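Local coordinates for protein LbaCas13a H328A (C2c2) (Lachnospiraceae bacterium NK4A179, PDB 5WLH) that binds and probably processes its CRISPR guide RNA precursor, and serves as an RNA-guided nuclease that cleaves RNA, at residues G483-S486 and F487-E490; V932-I935 and Y936-S940. One frame throughout, in Å; residues are numbered along the deposited sequence.

Interaction 1: residues G483-S486 and F487-E490; sequences GISS and FDYE. With nucleotides of chain B.
Ser485 and Asp488 form a capping box at the start of helix 486-517, each side chain bonding to the other's backbone amide. Ser485 is the N-cap, and its OG accepts from Asp488 N at 3.0 Å; a chi1 of 76° sets the hydroxyl between its own backbone N and carbonyl carbon, where it faces the first turn. In return Asp488 OD2 takes the N-H of Ser485 N at 2.9 Å. That bond is straight (180°), although the amide approaches from above the carboxylate plane. One water lies within hydrogen-bonding distance of Ser485 OG and Asp488 OD1, another of Asp488 OD2 and Gly483 O.

Ser486 opens the helix proper, its O accepting from Glu490 N at 3.0 Å. Its CB lies 3.5 Å from C5 of A26 of chain B, against the base, while its OG bonds to Val26 N in strand 22-28. A water bridges Ser486 OG, 2.7 Å away, to Glu490 OE2; this water and OG both sit over one face of the Phe487 ring, displaced toward its rim. Just before the N-cap, Ile484 CG2 meets Tyr489 CE1 at 3.6 Å, an N'-to-N4 contact that makes a hydrophobic staple; the ring also makes a cation-pi contact with Lys453. Glu490 OE1, salt-bridged to Arg938, accepts the O2' hydroxyl of A25 of chain B at 2.5 Å.

The box thus satisfies the amides of Ser485 and Asp488, and the carboxylate near the helix start probably interacts favourably with the helix dipole. Glu490 bonds a 2'-hydroxyl, a group DNA lacks, consistent with a preference for RNA at this point.

Interaction 2: residues V932-I935 and Y936-S940; sequences VWDI and YRRAS. With nucleotides of chain B.
Trp933 carries the CD methylene of Arg937 over the face of its six-membered ring, a CH-pi contact with CD 4.0 Å from the ring centroid. The two side chains are one helical turn apart on helix 915-941. Bent at chi3 (69°), Arg937 then turns its guanidinium to Asp934, where NE and NH2 approach OD1 side-on from the same face of the carboxylate. NH2 is the closer of the two to OD1, at 2.7 Å, and OD1 lies in the guanidinium plane.

The other oxygen, Asp934 OD2, serves Arg938: NE donates to it at 2.7 Å and NH2 adds a weak bond at 3.1 Å. Arg938 CG passes over one face of the Arg937 guanidinium, 3.4 Å above its plane. Beyond this network Val932 CG1 packs against Tyr936 CE2 at 3.5 Å; the Tyr936 hydroxyl bonds to Ile950 O.

A25 of chain B borders the carboxylate, its N7 lying 3.4 Å from Asp934 OD2. One aspartate, with each oxygen given to a different arginine, therefore probably offsets part of their charge, and probably fixes the Arg938 guanidinium beside the A25 base and holds Arg937 on the flank away from it, with Asp40 and Glu490 as further anions for Arg937 and Arg938.

Overall arrangement
Interactions 1 and 2 lie on two helices, 486-517 and 915-941, with their centres about 12 Å apart. Their polar junction is a salt bridge from Glu490 OE1 to Arg938 NH2 of 2.8 Å, which ties the capped helix start to the salt-bridge network. Side chains pack on the facing backbone nearby: Ile935 CD1 comes within 3.4 Å of Glu490 C, and Phe487 CE1 within 3.6 Å of Ala939 N. Both contacts border A25 of chain B, interaction 1 at its ribose and interaction 2 at its base, while A26 and U27 of the guide RNA run on past residues 483-490. The Glu490-Arg938 pair thus couples the two helices directly beside the bound RNA.

Interaction 1: residues G483-S486 and F487-E490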
loop_
_atom_site.group_PDB
_atom_site.type_symbol
_atom_site.label_atom_id
_atom_site.label_comp_id
_atom_site.label_asym_id
_atom_site.label_seq_id
_atom_site.Cartn_x
_atom_site.Cartn_y
_atom_site.Cartn_z
ATOM N N GLY A 483 -5.095 2.426 28.733
ATOM C CA GLY A 483 -4.060 2.367 27.720
ATOM C C GLY A 483 -4.512 1.640 26.463
ATOM O O GLY A 483 -5.590 1.050 26.389
ATOM N N ILE A 484 -3.634 1.715 25.470
ATOM C CA ILE A 484 -3.864 1.239 24.111
ATOM C C ILE A 484 -3.057 -0.032 23.880
ATOM O O ILE A 484 -1.871 -0.098 24.232
ATOM C CB ILE A 484 -3.443 2.320 23.092
ATOM C CG1 ILE A 484 -4.237 3.608 23.309
ATOM C CG2 ILE A 484 -3.614 1.787 21.662
ATOM C CD1 ILE A 484 -3.595 4.820 22.633
ATOM N N SER A 485 -3.680 -1.021 23.250
ATOM C CA SER A 485 -2.993 -2.244 22.865
ATOM C C SER A 485 -2.625 -2.199 21.389
ATOM O O SER A 485 -3.157 -1.405 20.610
ATOM C CB SER A 485 -3.873 -3.468 23.131
ATOM O OG SER A 485 -4.881 -3.562 22.120
ATOM N N SER A 486 -1.723 -3.093 20.996
ATOM C CA SER A 486 -1.410 -3.179 19.575
ATOM C C SER A 486 -2.627 -3.628 18.772
ATOM O O SER A 486 -2.843 -3.153 17.661
ATOM C CB SER A 486 -0.211 -4.102 19.344
ATOM O OG SER A 486 -0.413 -5.379 19.924
ATOM N N PHE A 487 -3.463 -4.510 19.338
ATOM C CA PHE A 487 -4.669 -4.934 18.634
ATOM C C PHE A 487 -5.579 -3.743 18.351
ATOM O O PHE A 487 -6.223 -3.687 17.294
ATOM C CB PHE A 487 -5.427 -5.978 19.462
ATOM C CG PHE A 487 -4.599 -7.172 19.812
ATOM C CD1 PHE A 487 -4.366 -8.162 18.868
ATOM C CD2 PHE A 487 -4.039 -7.296 21.065
ATOM C CE1 PHE A 487 -3.582 -9.278 19.171
ATOM C CE2 PHE A 487 -3.259 -8.399 21.386
ATOM C CZ PHE A 487 -3.045 -9.405 20.440
ATOM N N ASP A 488 -5.661 -2.795 19.301
ATOM C CA ASP A 488 -6.457 -1.584 19.089
ATOM C C ASP A 488 -6.033 -0.872 17.816
ATOM O O ASP A 488 -6.868 -0.395 17.038
ATOM C CB ASP A 488 -6.300 -0.613 20.273
ATOM C CG ASP A 488 -6.966 -1.101 21.539
ATOM O OD1 ASP A 488 -7.972 -1.814 21.448
ATOM O OD2 ASP A 488 -6.490 -0.737 22.626
ATOM N N TYR A 489 -4.720 -0.743 17.618
ATOM C CA TYR A 489 -4.232 -0.036 16.439
ATOM C C TYR A 489 -4.389 -0.867 15.178
ATOM O O TYR A 489 -4.543 -0.310 14.085
ATOM C CB TYR A 489 -2.783 0.378 16.658
ATOM C CG TYR A 489 -2.652 1.786 17.226
ATOM C CD1 TYR A 489 -3.632 2.315 18.056
ATOM C CD2 TYR A 489 -1.548 2.569 16.927
ATOM C CE1 TYR A 489 -3.513 3.616 18.566
ATOM C CE2 TYR A 489 -1.407 3.862 17.435
ATOM C CZ TYR A 489 -2.394 4.373 18.249
ATOM O OH TYR A 489 -2.244 5.641 18.731
ATOM N N GLU A 490 -4.336 -2.195 15.286
ATOM C CA GLU A 490 -4.670 -3.007 14.123
ATOM C C GLU A 490 -6.098 -2.722 13.657
ATOM O O GLU A 490 -6.353 -2.569 12.456
ATOM C CB GLU A 490 -4.480 -4.486 14.454
ATOM C CG GLU A 490 -3.033 -4.887 14.659
ATOM C CD GLU A 490 -2.898 -6.384 14.734
ATOM O OE1 GLU A 490 -2.578 -7.012 13.691
ATOM O OE2 GLU A 490 -3.152 -6.923 15.838
ATOM P P A B 26 0.944 -2.797 10.695
ATOM O OP1 A B 26 0.557 -1.784 9.683
ATOM O OP2 A B 26 2.338 -3.263 10.866
ATOM O "O5'" A B 26 0.456 -2.281 12.113
ATOM C "C5'" A B 26 -0.774 -1.581 12.285
ATOM C "C4'" A B 26 -0.684 -0.704 13.507
ATOM O "O4'" A B 26 -0.631 -1.554 14.687
ATOM C "C3'" A B 26 0.572 0.156 13.555
ATOM O "O3'" A B 26 0.299 1.340 14.296
ATOM C "C2'" A B 26 1.537 -0.728 14.338
ATOM O "O2'" A B 26 2.629 -0.062 14.933
ATOM C "C1'" A B 26 0.600 -1.372 15.363
ATOM N N9 A B 26 1.078 -2.693 15.760
ATOM C C8 A B 26 0.789 -3.885 15.147
ATOM N N7 A B 26 1.416 -4.908 15.700
ATOM C C5 A B 26 2.141 -4.334 16.723
ATOM C C6 A B 26 2.996 -4.908 17.681
ATOM N N6 A B 26 3.248 -6.226 17.700
ATOM N N1 A B 26 3.591 -4.083 18.557
ATOM C C2 A B 26 3.322 -2.765 18.506
ATOM N N3 A B 26 2.528 -2.120 17.652
ATOM C C4 A B 26 1.955 -2.974 16.782
ATOM P P A B 25 3.274 -7.914 12.014
ATOM O OP1 A B 25 2.646 -8.732 13.094
ATOM O OP2 A B 25 4.520 -8.382 11.367
ATOM O "O5'" A B 25 2.171 -7.709 10.894
ATOM C "C5'" A B 25 2.374 -6.820 9.803
ATOM C "C4'" A B 25 1.141 -5.997 9.545
ATOM O "O4'" A B 25 0.107 -6.826 8.945
ATOM C "C3'" A B 25 0.511 -5.362 10.788
ATOM O "O3'" A B 25 0.024 -4.072 10.440
ATOM C "C2'" A B 25 -0.694 -6.249 11.058
ATOM O "O2'" A B 25 -1.741 -5.607 11.758
ATOM C "C1'" A B 25 -1.106 -6.610 9.639
ATOM N N9 A B 25 -1.966 -7.784 9.562
ATOM C C8 A B 25 -1.970 -8.875 10.398
ATOM N N7 A B 25 -2.910 -9.744 10.110
ATOM C C5 A B 25 -3.559 -9.174 9.025
ATOM C C6 A B 25 -4.646 -9.603 8.255
ATOM N N6 A B 25 -5.278 -10.755 8.487
ATOM N N1 A B 25 -5.069 -8.803 7.255
ATOM C C2 A B 25 -4.434 -7.648 7.026
ATOM N N3 A B 25 -3.396 -7.140 7.694
ATOM C C4 A B 25 -3.005 -7.962 8.684
ATOM P P U B 27 1.069 2.703 13.948
ATOM O OP1 U B 27 2.490 2.545 14.244
ATOM O OP2 U B 27 0.365 3.855 14.572
ATOM O "O5'" U B 27 0.899 2.814 12.377
ATOM C "C5'" U B 27 1.326 3.968 11.684
ATOM C "C4'" U B 27 1.627 3.589 10.264
ATOM O "O4'" U B 27 2.900 2.895 10.230
ATOM C "C3'" U B 27 0.608 2.629 9.619
ATOM O "O3'" U B 27 0.385 3.024 8.280
ATOM C "C2'" U B 27 1.373 1.310 9.568
ATOM O "O2'" U B 27 0.943 0.419 8.554
ATOM C "C1'" U B 27 2.777 1.835 9.324
ATOM N N1 U B 27 3.877 0.874 9.465
ATOM C C2 U B 27 4.991 1.106 8.664
ATOM O O2 U B 27 5.092 2.089 7.955
ATOM N N3 U B 27 5.996 0.166 8.756
ATOM C C4 U B 27 5.973 -0.962 9.548
ATOM O O4 U B 27 6.941 -1.735 9.527
ATOM C C5 U B 27 4.773 -1.138 10.314
ATOM C C6 U B 27 3.781 -0.245 10.248
HETATM O O HOH W 1 -6.940 -1.329 25.120
HETATM O O HOH W 2 -7.280 -4.008 23.188
HETATM O O HOH W 3 -1.275 -6.806 17.808
#

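Interaction 2: residues V932-I935 and Y936-S940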
loop_
_atom_site.group_PDB
_atom_site.type_symbol
_atom_site.label_atom_id
_atom_site.label_comp_id
_atom_site.label_asym_id
_atom_site.label_seq_id
_atom_site.Cartn_x
_atom_site.Cartn_y
_atom_site.Cartn_z
ATOM N N VAL A 932 -10.344 -7.591 10.404
ATOM C CA VAL A 932 -11.012 -7.373 11.682
ATOM C C VAL A 932 -11.231 -8.705 12.389
ATOM O O VAL A 932 -11.002 -8.828 13.596
ATOM C CB VAL A 932 -12.330 -6.608 11.462
ATOM C CG1 VAL A 932 -13.173 -6.597 12.732
ATOM C CG2 VAL A 932 -12.045 -5.164 10.972
ATOM N N TRP A 933 -11.675 -9.723 11.650
ATOM C CA TRP A 933 -11.852 -11.043 12.254
ATOM C C TRP A 933 -10.538 -11.554 12.832
ATOM O O TRP A 933 -10.500 -12.089 13.948
ATOM C CB TRP A 933 -12.404 -12.006 11.199
ATOM C CG TRP A 933 -12.383 -13.490 11.553
ATOM C CD1 TRP A 933 -13.385 -14.210 12.167
ATOM C CD2 TRP A 933 -11.335 -14.421 11.274
ATOM N NE1 TRP A 933 -13.010 -15.531 12.292
ATOM C CE2 TRP A 933 -11.753 -15.685 11.767
ATOM C CE3 TRP A 933 -10.079 -14.316 10.673
ATOM C CZ2 TRP A 933 -10.962 -16.825 11.657
ATOM C CZ3 TRP A 933 -9.289 -15.446 10.575
ATOM C CH2 TRP A 933 -9.738 -16.692 11.065
ATOM N N ASP A 934 -9.446 -11.376 12.091
ATOM C CA ASP A 934 -8.166 -11.921 12.522
ATOM C C ASP A 934 -7.653 -11.212 13.770
ATOM O O ASP A 934 -7.048 -11.839 14.650
ATOM C CB ASP A 934 -7.159 -11.813 11.376
ATOM C CG ASP A 934 -5.883 -12.568 11.664
ATOM O OD1 ASP A 934 -5.943 -13.815 11.736
ATOM O OD2 ASP A 934 -4.826 -11.923 11.819
ATOM N N ILE A 935 -7.885 -9.904 13.863
ATOM C CA ILE A 935 -7.474 -9.156 15.050
ATOM C C ILE A 935 -8.225 -9.650 16.275
ATOM O O ILE A 935 -7.635 -9.876 17.339
ATOM C CB ILE A 935 -7.706 -7.654 14.857
ATOM C CG1 ILE A 935 -6.863 -7.113 13.691
ATOM C CG2 ILE A 935 -7.354 -6.921 16.170
ATOM C CD1 ILE A 935 -7.431 -5.818 13.110
ATOM N N TYR A 936 -9.548 -9.765 16.159
ATOM C CA TYR A 936 -10.321 -10.228 17.299
ATOM C C TYR A 936 -9.928 -11.651 17.663
ATOM O O TYR A 936 -9.880 -12.008 18.845
ATOM C CB TYR A 936 -11.804 -10.126 16.982
ATOM C CG TYR A 936 -12.320 -8.711 17.150
ATOM C CD1 TYR A 936 -12.219 -8.055 18.373
ATOM C CD2 TYR A 936 -12.876 -8.024 16.086
ATOM C CE1 TYR A 936 -12.676 -6.759 18.528
ATOM C CE2 TYR A 936 -13.343 -6.723 16.237
ATOM C CZ TYR A 936 -13.237 -6.102 17.451
ATOM O OH TYR A 936 -13.698 -4.817 17.603
ATOM N N ARG A 937 -9.651 -12.474 16.653
ATOM C CA ARG A 937 -9.198 -13.838 16.899
ATOM C C ARG A 937 -7.930 -13.844 17.744
ATOM O O ARG A 937 -7.821 -14.591 18.725
ATOM C CB ARG A 937 -8.950 -14.538 15.563
ATOM C CG ARG A 937 -8.461 -15.965 15.667
ATOM C CD ARG A 937 -8.119 -16.495 14.262
ATOM N NE ARG A 937 -6.936 -15.860 13.681
ATOM C CZ ARG A 937 -5.680 -16.114 14.040
ATOM N NH1 ARG A 937 -5.418 -17.000 14.998
ATOM N NH2 ARG A 937 -4.679 -15.470 13.452
ATOM N N ARG A 938 -6.953 -13.014 17.367
ATOM C CA ARG A 938 -5.682 -12.991 18.076
ATOM C C ARG A 938 -5.804 -12.294 19.424
ATOM O O ARG A 938 -5.199 -12.738 20.405
ATOM C CB ARG A 938 -4.606 -12.341 17.195
ATOM C CG ARG A 938 -4.184 -13.245 16.019
ATOM C CD ARG A 938 -3.070 -12.614 15.172
ATOM N NE ARG A 938 -3.610 -11.610 14.246
ATOM C CZ ARG A 938 -3.512 -10.298 14.433
ATOM N NH1 ARG A 938 -2.907 -9.826 15.510
ATOM N NH2 ARG A 938 -4.027 -9.451 13.544
ATOM N N ALA A 939 -6.612 -11.229 19.506
ATOM C CA ALA A 939 -6.904 -10.640 20.811
ATOM C C ALA A 939 -7.540 -11.680 21.727
ATOM O O ALA A 939 -7.162 -11.805 22.896
ATOM C CB ALA A 939 -7.824 -9.428 20.660
ATOM N N SER A 940 -8.470 -12.465 21.186
ATOM C CA SER A 940 -9.176 -13.452 21.998
ATOM C C SER A 940 -8.221 -14.520 22.515
ATOM O O SER A 940 -8.212 -14.827 23.715
ATOM C CB SER A 940 -10.325 -14.065 21.193
ATOM O OG SER A 940 -10.924 -15.165 21.869
ATOM P P A B 25 3.274 -7.914 12.014
ATOM O OP1 A B 25 2.646 -8.732 13.094
ATOM O OP2 A B 25 4.520 -8.382 11.367
ATOM O "O5'" A B 25 2.171 -7.709 10.894
ATOM C "C5'" A B 25 2.374 -6.820 9.803
ATOM C "C4'" A B 25 1.141 -5.997 9.545
ATOM O "O4'" A B 25 0.107 -6.826 8.945
ATOM C "C3'" A B 25 0.511 -5.362 10.788
ATOM O "O3'" A B 25 0.024 -4.072 10.440
ATOM C "C2'" A B 25 -0.694 -6.249 11.058
ATOM O "O2'" A B 25 -1.741 -5.607 11.758
ATOM C "C1'" A B 25 -1.106 -6.610 9.639
ATOM N N9 A B 25 -1.966 -7.784 9.562
ATOM C C8 A B 25 -1.970 -8.875 10.398
ATOM N N7 A B 25 -2.910 -9.744 10.110
ATOM C C5 A B 25 -3.559 -9.174 9.025
ATOM C C6 A B 25 -4.646 -9.603 8.255
ATOM N N6 A B 25 -5.278 -10.755 8.487
ATOM N N1 A B 25 -5.069 -8.803 7.255
ATOM C C2 A B 25 -4.434 -7.648 7.026
ATOM N N3 A B 25 -3.396 -7.140 7.694
ATOM C C4 A B 25 -3.005 -7.962 8.684
#